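Local coordinates for putative chromatin binding protein (Chaetomium thermophilum, PDB 6QP0) that is a Kti12-family, tRNA-dependent ATPase that binds ADP and magnesium and is essential for tRNA modification by Elongator, at residues V6-P11 with F213-P218; E170-R175 with S198-Y203; A79-S84 with R110-A115; R119-K124 with A149-C154. All coordinates share one frame; numbering follows the deposited sequence.

Contact 1: residues V6-P11 with F213-P218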
loop_
_atom_site.group_PDB
_atom_site.type_symbol
_atom_site.label_atom_id
_atom_site.label_comp_id
_atom_site.label_asym_id
_atom_site.label_seq_id
_atom_site.Cartn_x
_atom_site.Cartn_y
_atom_site.Cartn_z
ATOM N N VAL A 6 -4.993 -0.569 3.820
ATOM C CA VAL A 6 -3.728 -1.154 3.393
ATOM C C VAL A 6 -3.783 -1.348 1.883
ATOM O O VAL A 6 -4.505 -2.213 1.382
ATOM C CB VAL A 6 -3.449 -2.479 4.112
ATOM C CG1 VAL A 6 -2.052 -2.982 3.766
ATOM C CG2 VAL A 6 -3.609 -2.316 5.613
ATOM N N VAL A 7 -3.031 -0.532 1.157
ATOM C CA VAL A 7 -2.831 -0.747 -0.270
ATOM C C VAL A 7 -1.780 -1.834 -0.453
ATOM O O VAL A 7 -0.855 -1.976 0.354
ATOM C CB VAL A 7 -2.420 0.562 -0.969
ATOM C CG1 VAL A 7 -2.086 0.306 -2.430
ATOM C CG2 VAL A 7 -3.524 1.599 -0.840
ATOM N N THR A 8 -1.930 -2.618 -1.515
ATOM C CA THR A 8 -1.007 -3.714 -1.771
ATOM C C THR A 8 -1.009 -4.024 -3.261
ATOM O O THR A 8 -2.015 -3.833 -3.947
ATOM C CB THR A 8 -1.376 -4.966 -0.966
ATOM O OG1 THR A 8 -0.458 -6.022 -1.277
ATOM C CG2 THR A 8 -2.798 -5.414 -1.282
ATOM N N GLY A 9 0.128 -4.502 -3.742
ATOM C CA GLY A 9 0.260 -4.822 -5.146
ATOM C C GLY A 9 1.703 -5.109 -5.489
ATOM O O GLY A 9 2.600 -5.029 -4.645
ATOM N N LEU A 10 1.907 -5.451 -6.752
ATOM C CA LEU A 10 3.236 -5.741 -7.259
ATOM C C LEU A 10 4.016 -4.448 -7.446
ATOM O O LEU A 10 3.455 -3.351 -7.425
ATOM C CB LEU A 10 3.133 -6.501 -8.576
ATOM C CG LEU A 10 2.578 -7.922 -8.500
ATOM C CD1 LEU A 10 2.491 -8.519 -9.892
ATOM C CD2 LEU A 10 3.437 -8.788 -7.596
ATOM N N PRO A 11 5.330 -4.547 -7.626
ATOM C CA PRO A 11 6.109 -3.359 -7.993
ATOM C C PRO A 11 5.596 -2.758 -9.294
ATOM O O PRO A 11 5.390 -3.461 -10.285
ATOM C CB PRO A 11 7.536 -3.902 -8.141
ATOM C CG PRO A 11 7.550 -5.162 -7.338
ATOM C CD PRO A 11 6.178 -5.739 -7.449
ATOM N N PHE A 213 7.871 -12.555 -7.549
ATOM C CA PHE A 213 7.864 -13.974 -7.213
ATOM C C PHE A 213 7.405 -14.214 -5.777
ATOM O O PHE A 213 6.646 -15.154 -5.514
ATOM C CB PHE A 213 9.257 -14.575 -7.430
ATOM C CG PHE A 213 9.470 -15.883 -6.715
ATOM C CD1 PHE A 213 9.063 -17.077 -7.284
ATOM C CD2 PHE A 213 10.071 -15.914 -5.466
ATOM C CE1 PHE A 213 9.254 -18.278 -6.623
ATOM C CE2 PHE A 213 10.261 -17.111 -4.801
ATOM C CZ PHE A 213 9.854 -18.294 -5.381
ATOM N N ARG A 214 7.852 -13.378 -4.835
ATOM C CA ARG A 214 7.551 -13.567 -3.424
ATOM C C ARG A 214 6.361 -12.732 -2.949
ATOM O O ARG A 214 6.160 -12.585 -1.738
ATOM C CB ARG A 214 8.787 -13.266 -2.567
ATOM C CG ARG A 214 9.141 -11.792 -2.368
ATOM C CD ARG A 214 10.328 -11.680 -1.410
ATOM N NE ARG A 214 10.721 -10.301 -1.133
ATOM C CZ ARG A 214 11.507 -9.572 -1.920
ATOM N NH1 ARG A 214 11.980 -10.088 -3.050
ATOM N NH2 ARG A 214 11.812 -8.329 -1.578
ATOM N N TYR A 215 5.563 -12.195 -3.871
ATOM C CA TYR A 215 4.340 -11.502 -3.479
ATOM C C TYR A 215 3.309 -12.517 -3.002
ATOM O O TYR A 215 3.133 -13.580 -3.605
ATOM C CB TYR A 215 3.779 -10.681 -4.643
ATOM C CG TYR A 215 2.519 -9.913 -4.288
ATOM C CD1 TYR A 215 2.585 -8.612 -3.814
ATOM C CD2 TYR A 215 1.266 -10.497 -4.426
ATOM C CE1 TYR A 215 1.441 -7.913 -3.480
ATOM C CE2 TYR A 215 0.115 -9.806 -4.099
ATOM C CZ TYR A 215 0.208 -8.514 -3.627
ATOM O OH TYR A 215 -0.936 -7.822 -3.300
ATOM N N GLU A 216 2.638 -12.191 -1.904
ATOM C CA GLU A 216 1.653 -13.070 -1.287
ATOM C C GLU A 216 0.271 -12.478 -1.525
ATOM O O GLU A 216 -0.061 -11.423 -0.974
ATOM C CB GLU A 216 1.934 -13.237 0.203
ATOM C CG GLU A 216 3.341 -13.718 0.507
ATOM C CD GLU A 216 3.565 -13.947 1.986
ATOM O OE1 GLU A 216 2.673 -13.594 2.783
ATOM O OE2 GLU A 216 4.629 -14.485 2.351
ATOM N N GLU A 217 -0.527 -13.157 -2.339
ATOM C CA GLU A 217 -1.843 -12.643 -2.686
ATOM C C GLU A 217 -2.684 -12.470 -1.428
ATOM O O GLU A 217 -2.673 -13.340 -0.545
ATOM C CB GLU A 217 -2.545 -13.591 -3.659
ATOM C CG GLU A 217 -1.823 -13.787 -4.985
ATOM C CD GLU A 217 -1.798 -12.525 -5.827
ATOM O OE1 GLU A 217 -2.423 -11.525 -5.416
ATOM O OE2 GLU A 217 -1.156 -12.532 -6.899
ATOM N N PRO A 218 -3.417 -11.365 -1.293
ATOM C CA PRO A 218 -4.347 -11.241 -0.168
ATOM C C PRO A 218 -5.390 -12.350 -0.196
ATOM O O PRO A 218 -5.937 -12.693 -1.247
ATOM C CB PRO A 218 -4.977 -9.859 -0.370
ATOM C CG PRO A 218 -3.969 -9.100 -1.161
ATOM C CD PRO A 218 -3.321 -10.110 -2.069
#

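Contact 2: residues E170-R175 with S198-Y203. With ADP (adenosine-5'-diphosphate), chain B; AF3 (aluminum fluoride), chain C.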
loop_
_atom_site.group_PDB
_atom_site.type_symbol
_atom_site.label_atom_id
_atom_site.label_comp_id
_atom_site.label_asym_id
_atom_site.label_seq_id
_atom_site.Cartn_x
_atom_site.Cartn_y
_atom_site.Cartn_z
ATOM N N GLU A 170 10.358 -1.043 -16.950
ATOM C CA GLU A 170 11.308 -0.886 -18.046
ATOM C C GLU A 170 11.341 0.556 -18.537
ATOM O O GLU A 170 12.418 1.128 -18.743
ATOM C CB GLU A 170 10.952 -1.833 -19.192
ATOM C CG GLU A 170 10.997 -3.305 -18.825
ATOM C CD GLU A 170 12.369 -3.754 -18.364
ATOM O OE1 GLU A 170 13.376 -3.186 -18.837
ATOM O OE2 GLU A 170 12.437 -4.674 -17.522
ATOM N N ARG A 171 10.168 1.163 -18.737
ATOM C CA ARG A 171 10.127 2.551 -19.182
ATOM C C ARG A 171 10.759 3.479 -18.153
ATOM O O ARG A 171 11.382 4.481 -18.521
ATOM C CB ARG A 171 8.686 2.980 -19.460
ATOM C CG ARG A 171 7.889 2.003 -20.317
ATOM N NH1 ARG A 171 4.068 0.111 -21.653
ATOM N NH2 ARG A 171 5.808 0.882 -22.931
ATOM N N ARG A 172 10.612 3.164 -16.864
ATOM C CA ARG A 172 11.237 3.969 -15.822
ATOM C C ARG A 172 12.729 3.686 -15.710
ATOM O O ARG A 172 13.501 4.596 -15.388
ATOM C CB ARG A 172 10.534 3.723 -14.487
ATOM C CG ARG A 172 9.153 4.356 -14.425
ATOM C CD ARG A 172 8.426 4.046 -13.130
ATOM N NE ARG A 172 7.225 4.866 -12.989
ATOM C CZ ARG A 172 6.343 4.746 -12.000
ATOM N NH1 ARG A 172 6.517 3.832 -11.056
ATOM N NH2 ARG A 172 5.285 5.545 -11.959
ATOM N N LEU A 173 13.152 2.448 -15.974
ATOM C CA LEU A 173 14.578 2.175 -16.113
ATOM C C LEU A 173 15.149 2.905 -17.323
ATOM O O LEU A 173 16.249 3.466 -17.262
ATOM C CB LEU A 173 14.821 0.672 -16.234
ATOM C CG LEU A 173 14.802 -0.142 -14.941
ATOM C CD1 LEU A 173 14.866 -1.626 -15.257
ATOM C CD2 LEU A 173 15.951 0.256 -14.031
ATOM N N GLU A 174 14.407 2.908 -18.435
ATOM C CA GLU A 174 14.839 3.641 -19.620
ATOM C C GLU A 174 14.975 5.128 -19.325
ATOM O O GLU A 174 15.956 5.763 -19.731
ATOM C CB GLU A 174 13.847 3.411 -20.762
ATOM C CG GLU A 174 13.829 1.986 -21.298
ATOM C CD GLU A 174 12.591 1.683 -22.128
ATOM O OE1 GLU A 174 11.756 2.594 -22.314
ATOM O OE2 GLU A 174 12.452 0.532 -22.591
ATOM N N ARG A 175 14.003 5.703 -18.617
ATOM C CA ARG A 175 13.997 7.133 -18.313
ATOM C C ARG A 175 15.063 7.421 -17.258
ATOM O O ARG A 175 14.784 7.611 -16.072
ATOM C CB ARG A 175 12.614 7.575 -17.849
ATOM C CG ARG A 175 12.519 9.055 -17.521
ATOM N N SER A 198 11.380 9.113 -4.773
ATOM C CA SER A 198 10.449 9.442 -5.840
ATOM C C SER A 198 9.361 8.384 -5.979
ATOM O O SER A 198 9.508 7.237 -5.549
ATOM C CB SER A 198 11.200 9.589 -7.169
ATOM O OG SER A 198 10.313 9.903 -8.229
ATOM N N ASP A 199 8.251 8.798 -6.588
ATOM C CA ASP A 199 7.160 7.901 -6.941
ATOM C C ASP A 199 7.353 7.249 -8.305
ATOM O O ASP A 199 6.534 6.410 -8.696
ATOM C CB ASP A 199 5.826 8.657 -6.929
ATOM C CG ASP A 199 5.308 8.908 -5.527
ATOM O OD1 ASP A 199 5.694 8.158 -4.606
ATOM O OD2 ASP A 199 4.505 9.849 -5.348
ATOM N N GLU A 200 8.409 7.616 -9.040
ATOM C CA GLU A 200 8.687 7.042 -10.353
ATOM C C GLU A 200 10.137 6.582 -10.481
ATOM O O GLU A 200 10.653 6.470 -11.597
ATOM C CB GLU A 200 8.342 8.038 -11.468
ATOM C CG GLU A 200 8.271 9.499 -11.032
ATOM C CD GLU A 200 6.908 9.891 -10.482
ATOM O OE1 GLU A 200 5.887 9.380 -10.993
ATOM O OE2 GLU A 200 6.860 10.711 -9.540
ATOM N N GLU A 201 10.806 6.309 -9.364
ATOM C CA GLU A 201 12.144 5.721 -9.410
ATOM C C GLU A 201 12.027 4.229 -9.706
ATOM O O GLU A 201 11.290 3.524 -9.009
ATOM C CB GLU A 201 12.874 5.938 -8.086
ATOM C CG GLU A 201 14.157 6.754 -8.190
ATOM C CD GLU A 201 15.305 5.973 -8.801
ATOM O OE1 GLU A 201 15.898 6.458 -9.788
ATOM O OE2 GLU A 201 15.614 4.874 -8.296
ATOM N N PRO A 202 12.718 3.716 -10.719
ATOM C CA PRO A 202 12.568 2.301 -11.067
ATOM C C PRO A 202 13.296 1.389 -10.093
ATOM O O PRO A 202 14.190 1.799 -9.350
ATOM C CB PRO A 202 13.191 2.215 -12.465
ATOM C CG PRO A 202 14.240 3.273 -12.451
ATOM C CD PRO A 202 13.675 4.400 -11.612
ATOM N N TYR A 203 12.880 0.128 -10.109
ATOM C CA TYR A 203 13.588 -0.931 -9.412
ATOM C C TYR A 203 14.664 -1.502 -10.330
ATOM O O TYR A 203 14.553 -1.439 -11.558
ATOM C CB TYR A 203 12.640 -2.060 -9.000
ATOM C CG TYR A 203 11.418 -1.653 -8.205
ATOM C CD1 TYR A 203 10.412 -0.881 -8.775
ATOM C CD2 TYR A 203 11.249 -2.081 -6.895
ATOM C CE1 TYR A 203 9.289 -0.524 -8.051
ATOM C CE2 TYR A 203 10.131 -1.733 -6.168
ATOM C CZ TYR A 203 9.156 -0.954 -6.748
ATOM O OH TYR A 203 8.044 -0.616 -6.015
HETATM P PB ADP B . 3.649 2.037 -8.099
HETATM O O1B ADP B . 3.943 3.305 -7.329
HETATM O O2B ADP B . 4.903 1.219 -8.231
HETATM O O3B ADP B . 2.606 1.223 -7.371
HETATM P PA ADP B . 2.470 3.856 -10.074
HETATM O O1A ADP B . 3.499 4.942 -9.868
HETATM O O2A ADP B . 1.229 4.154 -9.262
HETATM O O3A ADP B . 3.110 2.402 -9.621
HETATM O "O5'" ADP B . 2.097 3.762 -11.689
HETATM C "C5'" ADP B . 3.057 3.183 -12.551
HETATM C "C4'" ADP B . 2.878 3.629 -13.860
HETATM O "O4'" ADP B . 1.719 2.906 -14.503
HETATM C "C3'" ADP B . 2.491 5.185 -13.890
HETATM O "O3'" ADP B . 3.114 5.846 -15.085
HETATM C "C2'" ADP B . 1.256 5.215 -13.979
HETATM O "O2'" ADP B . 0.846 6.360 -14.825
HETATM C "C1'" ADP B . 0.778 3.789 -14.687
HETATM N N9 ADP B . -0.414 3.338 -14.052
HETATM C C8 ADP B . -0.681 2.947 -12.807
HETATM N N7 ADP B . -1.980 2.632 -12.765
HETATM C C5 ADP B . -2.497 2.834 -13.989
HETATM C C6 ADP B . -3.771 2.668 -14.489
HETATM N N6 ADP B . -5.163 2.288 -14.278
HETATM N N1 ADP B . -4.032 2.942 -15.755
HETATM C C2 ADP B . -3.046 3.389 -16.568
HETATM N N3 ADP B . -1.791 3.555 -16.085
HETATM C C4 ADP B . -1.526 3.275 -14.794
HETATM AL AL AF3 C . 6.314 2.029 -6.757
HETATM F F1 AF3 C . 5.414 2.949 -5.630
HETATM F F2 AF3 C . 7.032 2.804 -8.101
HETATM F F3 AF3 C . 6.100 0.337 -6.816
#

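Contact 3: residues A79-S84 with R110-A115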
loop_
_atom_site.group_PDB
_atom_site.type_symbol
_atom_site.label_atom_id
_atom_site.label_comp_id
_atom_site.label_asym_id
_atom_site.label_seq_id
_atom_site.Cartn_x
_atom_site.Cartn_y
_atom_site.Cartn_z
ATOM N N ALA A 79 8.098 6.441 -0.270
ATOM C CA ALA A 79 8.713 7.694 -0.693
ATOM C C ALA A 79 8.579 8.772 0.376
ATOM O O ALA A 79 9.524 9.532 0.619
ATOM C CB ALA A 79 8.085 8.163 -2.007
ATOM N N THR A 80 7.412 8.861 1.022
ATOM C CA THR A 80 7.229 9.860 2.070
ATOM C C THR A 80 8.162 9.606 3.246
ATOM O O THR A 80 8.585 10.551 3.918
ATOM C CB THR A 80 5.777 9.873 2.553
ATOM O OG1 THR A 80 5.445 8.598 3.117
ATOM C CG2 THR A 80 4.831 10.197 1.406
ATOM N N LEU A 81 8.480 8.342 3.512
ATOM C CA LEU A 81 9.413 7.968 4.562
ATOM C C LEU A 81 10.836 7.813 4.045
ATOM O O LEU A 81 11.703 7.334 4.782
ATOM C CB LEU A 81 8.960 6.666 5.222
ATOM C CG LEU A 81 7.542 6.680 5.793
ATOM C CD1 LEU A 81 7.167 5.304 6.315
ATOM C CD2 LEU A 81 7.411 7.728 6.891
ATOM N N SER A 82 11.092 8.204 2.799
ATOM C CA SER A 82 12.425 8.120 2.209
ATOM C C SER A 82 12.984 6.704 2.322
ATOM O O SER A 82 14.137 6.489 2.704
ATOM C CB SER A 82 13.367 9.133 2.857
ATOM O OG SER A 82 12.883 10.453 2.685
ATOM N N ILE A 83 12.147 5.728 1.985
ATOM C CA ILE A 83 12.536 4.324 1.960
ATOM C C ILE A 83 12.778 3.950 0.504
ATOM O O ILE A 83 11.830 3.814 -0.279
ATOM C CB ILE A 83 11.471 3.425 2.601
ATOM C CG1 ILE A 83 11.323 3.757 4.088
ATOM C CG2 ILE A 83 11.826 1.954 2.401
ATOM C CD1 ILE A 83 10.180 3.037 4.775
ATOM N N SER A 84 14.044 3.788 0.133
ATOM C CA SER A 84 14.379 3.423 -1.235
ATOM C C SER A 84 13.890 2.012 -1.549
ATOM O O SER A 84 13.786 1.153 -0.669
ATOM C CB SER A 84 15.888 3.516 -1.457
ATOM O OG SER A 84 16.214 3.323 -2.822
ATOM N N ARG A 110 9.642 -1.969 7.324
ATOM C CA ARG A 110 8.364 -2.245 7.968
ATOM C C ARG A 110 8.278 -1.556 9.325
ATOM O O ARG A 110 7.209 -1.071 9.715
ATOM C CB ARG A 110 8.162 -3.754 8.106
ATOM C CG ARG A 110 8.065 -4.484 6.767
ATOM C CD ARG A 110 7.529 -5.897 6.922
ATOM N NE ARG A 110 8.401 -6.745 7.729
ATOM C CZ ARG A 110 9.492 -7.354 7.271
ATOM N NH1 ARG A 110 9.862 -7.207 6.007
ATOM N NH2 ARG A 110 10.220 -8.108 8.084
ATOM N N ALA A 111 9.392 -1.502 10.054
ATOM C CA ALA A 111 9.419 -0.742 11.299
ATOM C C ALA A 111 9.069 0.719 11.043
ATOM O O ALA A 111 8.225 1.299 11.735
ATOM C CB ALA A 111 10.793 -0.866 11.957
ATOM N N ALA A 112 9.702 1.327 10.035
ATOM C CA ALA A 112 9.417 2.718 9.707
ATOM C C ALA A 112 7.949 2.905 9.348
ATOM O O ALA A 112 7.289 3.827 9.840
ATOM C CB ALA A 112 10.313 3.177 8.555
ATOM N N LEU A 113 7.421 2.033 8.486
ATOM C CA LEU A 113 6.014 2.116 8.112
ATOM C C LEU A 113 5.119 1.959 9.334
ATOM O O LEU A 113 4.176 2.733 9.533
ATOM C CB LEU A 113 5.689 1.049 7.066
ATOM C CG LEU A 113 6.344 1.202 5.692
ATOM C CD1 LEU A 113 6.275 -0.105 4.918
ATOM C CD2 LEU A 113 5.685 2.321 4.901
ATOM N N TYR A 114 5.408 0.961 10.171
ATOM C CA TYR A 114 4.577 0.709 11.342
ATOM C C TYR A 114 4.505 1.941 12.236
ATOM O O TYR A 114 3.422 2.331 12.690
ATOM C CB TYR A 114 5.120 -0.496 12.114
ATOM C CG TYR A 114 4.306 -0.860 13.334
ATOM C CD1 TYR A 114 4.589 -0.302 14.574
ATOM C CD2 TYR A 114 3.252 -1.761 13.248
ATOM C CE1 TYR A 114 3.848 -0.629 15.692
ATOM C CE2 TYR A 114 2.503 -2.094 14.361
ATOM C CZ TYR A 114 2.805 -1.525 15.581
ATOM O OH TYR A 114 2.066 -1.851 16.695
ATOM N N ALA A 115 5.652 2.579 12.488
ATOM C CA ALA A 115 5.677 3.753 13.354
ATOM C C ALA A 115 4.886 4.904 12.744
ATOM O O ALA A 115 4.099 5.566 13.431
ATOM C CB ALA A 115 7.122 4.175 13.618
#

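Contact 4: residues R119-K124 with A149-C154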
loop_
_atom_site.group_PDB
_atom_site.type_symbol
_atom_site.label_atom_id
_atom_site.label_comp_id
_atom_site.label_asym_id
_atom_site.label_seq_id
_atom_site.Cartn_x
_atom_site.Cartn_y
_atom_site.Cartn_z
ATOM N N ARG A 119 1.574 6.726 14.638
ATOM C CA ARG A 119 1.584 8.119 15.066
ATOM C C ARG A 119 0.308 8.861 14.690
ATOM O O ARG A 119 -0.023 9.855 15.344
ATOM C CB ARG A 119 2.790 8.841 14.460
ATOM C CG ARG A 119 4.129 8.403 15.038
ATOM C CD ARG A 119 5.286 8.763 14.115
ATOM N NE ARG A 119 6.554 8.226 14.600
ATOM C CZ ARG A 119 7.622 8.012 13.837
ATOM N NH1 ARG A 119 7.579 8.281 12.539
ATOM N NH2 ARG A 119 8.730 7.518 14.372
ATOM N N VAL A 120 -0.415 8.406 13.666
ATOM C CA VAL A 120 -1.575 9.136 13.170
ATOM C C VAL A 120 -2.830 8.276 13.225
ATOM O O VAL A 120 -3.929 8.785 13.467
ATOM C CB VAL A 120 -1.333 9.641 11.732
ATOM C CG1 VAL A 120 -0.279 10.730 11.724
ATOM C CG2 VAL A 120 -0.920 8.486 10.820
ATOM N N LEU A 121 -2.680 6.971 13.005
ATOM C CA LEU A 121 -3.842 6.101 12.879
ATOM C C LEU A 121 -4.687 6.139 14.146
ATOM O O LEU A 121 -4.167 6.024 15.261
ATOM C CB LEU A 121 -3.403 4.665 12.582
ATOM C CG LEU A 121 -4.525 3.633 12.448
ATOM C CD1 LEU A 121 -5.448 3.970 11.283
ATOM C CD2 LEU A 121 -3.949 2.233 12.290
ATOM N N GLY A 122 -5.996 6.299 13.967
ATOM C CA GLY A 122 -6.929 6.317 15.066
ATOM C C GLY A 122 -8.363 6.235 14.589
ATOM O O GLY A 122 -8.641 6.231 13.385
ATOM N N PRO A 123 -9.309 6.164 15.529
ATOM C CA PRO A 123 -10.724 6.087 15.132
ATOM C C PRO A 123 -11.173 7.229 14.239
ATOM O O PRO A 123 -12.020 7.018 13.360
ATOM C CB PRO A 123 -11.464 6.100 16.479
ATOM C CG PRO A 123 -10.482 5.546 17.453
ATOM C CD PRO A 123 -9.131 6.029 16.987
ATOM N N LYS A 124 -10.639 8.434 14.434
ATOM C CA LYS A 124 -11.031 9.596 13.652
ATOM C C LYS A 124 -10.011 9.954 12.576
ATOM O O LYS A 124 -10.121 11.020 11.962
ATOM C CB LYS A 124 -11.252 10.799 14.574
ATOM C CG LYS A 124 -12.249 10.551 15.699
ATOM N N ALA A 149 -5.554 0.419 17.632
ATOM C CA ALA A 149 -6.063 1.775 17.489
ATOM C C ALA A 149 -7.583 1.840 17.572
ATOM O O ALA A 149 -8.146 2.935 17.472
ATOM C CB ALA A 149 -5.593 2.377 16.163
ATOM N N ARG A 150 -8.252 0.699 17.749
ATOM C CA ARG A 150 -9.709 0.652 17.879
ATOM C C ARG A 150 -10.388 1.286 16.665
ATOM O O ARG A 150 -11.321 2.081 16.786
ATOM C CB ARG A 150 -10.156 1.327 19.178
ATOM C CG ARG A 150 -9.537 0.708 20.420
ATOM C CD ARG A 150 -9.928 1.449 21.684
ATOM N NE ARG A 150 -9.281 0.873 22.860
ATOM C CZ ARG A 150 -8.006 1.073 23.188
ATOM N NH1 ARG A 150 -7.230 1.833 22.427
ATOM N NH2 ARG A 150 -7.505 0.507 24.278
ATOM N N THR A 151 -9.913 0.914 15.481
ATOM C CA THR A 151 -10.416 1.453 14.226
ATOM C C THR A 151 -10.405 0.360 13.174
ATOM O O THR A 151 -9.580 -0.563 13.238
ATOM C CB THR A 151 -9.569 2.647 13.757
ATOM O OG1 THR A 151 -10.207 3.282 12.644
ATOM C CG2 THR A 151 -8.171 2.193 13.353
ATOM N N PRO A 152 -11.308 0.420 12.192
ATOM C CA PRO A 152 -11.372 -0.645 11.188
ATOM C C PRO A 152 -10.168 -0.627 10.258
ATOM O O PRO A 152 -9.501 0.392 10.072
ATOM C CB PRO A 152 -12.664 -0.344 10.414
ATOM C CG PRO A 152 -13.406 0.667 11.240
ATOM C CD PRO A 152 -12.358 1.433 11.980
ATOM N N SER A 153 -9.905 -1.788 9.660
ATOM C CA SER A 153 -8.851 -1.940 8.669
ATOM C C SER A 153 -9.381 -2.720 7.474
ATOM O O SER A 153 -10.311 -3.521 7.595
ATOM C CB SER A 153 -7.632 -2.664 9.248
ATOM O OG SER A 153 -8.001 -3.907 9.817
ATOM N N CYS A 154 -8.772 -2.477 6.315
ATOM C CA CYS A 154 -9.117 -3.204 5.102
ATOM C C CYS A 154 -7.887 -3.265 4.208
ATOM O O CYS A 154 -6.857 -2.640 4.484
ATOM C CB CYS A 154 -10.296 -2.554 4.367
ATOM S SG CYS A 154 -9.926 -0.977 3.554
#

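Contact 1: residues V6-P11 with F213-P218
T8 OG1 is gripped by several groups. Y215 OH donates a hydrogen bond of 2.7 Å to T8 OG1. T8 OG1 is also hydrogen-bonded to L132 O and N133 O, which share its one proton. T8 is buried in strand 4-9, just ahead of the P-loop. Its OG1 lies at the edge of the Y215 ring, near the ring plane. Y215 has CG anti to its backbone N (chi1 -179°), which stretches the ring along T8, G9 and L10. The carbonyl G9 O approaches the ring obliquely, 3.3 Å from Y215 CE1. L10 packs with one methyl: L10 CD2 lies 3.5 Å from Y215 CB and beside the root of the ring. P218 adds a lighter apolar touch, with its CG 3.9 Å from T8 CG2. A phenylalanine in place of Y215 would probably keep the apolar packing but leave T8 OG1 without its phenolic donor. Y215 also touches Q157 of strand 153-158, and L10 touches V212 of helix 205-213. The phenol is held by a hydrogen bond at its hydroxyl and by apolar packing at CB and CG. Together these fasten the loop after helix 205-213 to the start of the nucleotide-binding loop.

Contact 2: residues E170-R175 with S198-Y203
R172 is the first residue of the 170-175 segment to meet the loop 198-203. Its chain is extended from CG to NE and runs past E200 O, with CD 3.6 Å from that oxygen. The guanidinium then lies over the E200 backbone, with E200 CA 3.6 Å above the plane, over its centre. ADP C5' lies over the opposite face. R172 NH2 donates a nearly straight bond (168°) of 2.8 Å to ADP O1A, which sits at the guanidinium edge, in plane. The bond from R172 NH1 to the same oxygen is weak. E200 OE1 is 4.0 Å from R172 NH2, well out of the guanidinium plane, so any attraction is probably purely electrostatic. The backbone of R172 packs on P202, whose CG comes 3.3 Å from R172 O. L173 follows: its CD2 meets P202 CB at 3.7 Å and also leans on Y203 O. S198 starts an ST turn, with E200 N donating to S198 OG. D199 is held by a salt bridge to R20. Aluminum fluoride F3 lies at the Y203 ring edge, in plane, doubtfully close to Y203 OH. An arginine on the alpha-phosphate beside ADP and aluminum fluoride recalls the lid arginines of P-loop kinases.

Contact 3: residues A79-S84 with R110-A115
L81 and I83 lean on A112 and L113 within a beta-alpha-beta crossover of the P-loop NTPase fold. The loop carrying L81 and I83 follows strand 72-77, and the helix 106-120 carrying A112 and L113 leads on to strand 125-130. Within the loop segment the backbone forms a type I beta turn from A79 to S82, closed by a 3.0 Å bond from S82 N to A79 O. No hydrogen bond joins the two segments. The contact is apolar and is made by the ends of side chains. L81 has CG anti to its carbonyl carbon (chi1 -56°), and from there it sends CD1 to the helix. I83 has CG1 in the matching position and extends CD1 to the same helical turn. Its CD1 rests on A112 CB at 3.8 Å and is 4.4 Å from L113 CG. Both loop residues thus meet the same two helix residues. Further along this helix L81 touches A116 and I83 touches A109; L81 also meets I76 of strand 72-77. L113 is buried, with W138 of helix 136-148 against it. L81 CD1 also passes 3.8 Å from A112 O. The closest meeting is methyl to methyl, L81 CD1 to L113 CD2, at 3.6 Å.

Contact 4: residues R119-K124 with A149-C154
L121 and T151 are brought together by their first torsions. In L121, CG is anti to the backbone N (chi1 179°), and the chain reaches across to A149 and T151. In T151, OG1 is anti to the backbone N (chi1 -171°), which leaves CG2 between that N and the carbonyl carbon, facing L121. The site joins two helix-to-strand connections of the parallel-sheet P-loop fold. One runs from helix 106-120 to strand 125-130, the other from helix 136-148 to strand 153-158. A Schellman motif ends the latter helix, with R150 at positive phi (57°). The two branches of T151 do different work. T151 CG2 packs on L121 CD1 at 3.9 Å, the two chains crossing at a slant. T151 OG1 gives a weak hydrogen bond of 3.4 Å to G122 O. With an alanine in place of T151, G122 O would probably lose this weak donor and a gap would open beside L121 CD1. T151 also touches A146 of helix 136-148, and L121 touches L4 and V127 of two sheet strands. A149 contributes its methyl: CB is 4.1 Å from L121 CG and 4.3 Å from G122 CA. The ring of P123 meets mainly backbone oxygens. Its CG is 3.6 Å from R150 O, and its CD lies 3.3 Å from A149 O, the oxygen just before the positive-phi residue.

How the contacts relate
Contact 1 anchors the start of the P-loop, and contact 2 brings R172 and Y203 to the bound ADP and aluminum fluoride. The two touch where P11 CB meets Y203 CZ at 3.6 Å; both residues belong to the aluminum fluoride pocket. Contact 3 reaches the same region through A79, whose CB packs 3.5 Å from D199 OD1 of contact 2. The side chain of its L113 is still about 10 Å from the magnesium ion. Contact 4 lies away from the nucleotide, with its centre about 33 Å from that of contact 2. It shares helix 106-120 with contact 3. It is tied to contact 1 through the sheet, V6 N lying 2.9 Å from C154 O, a probable hydrogen bond.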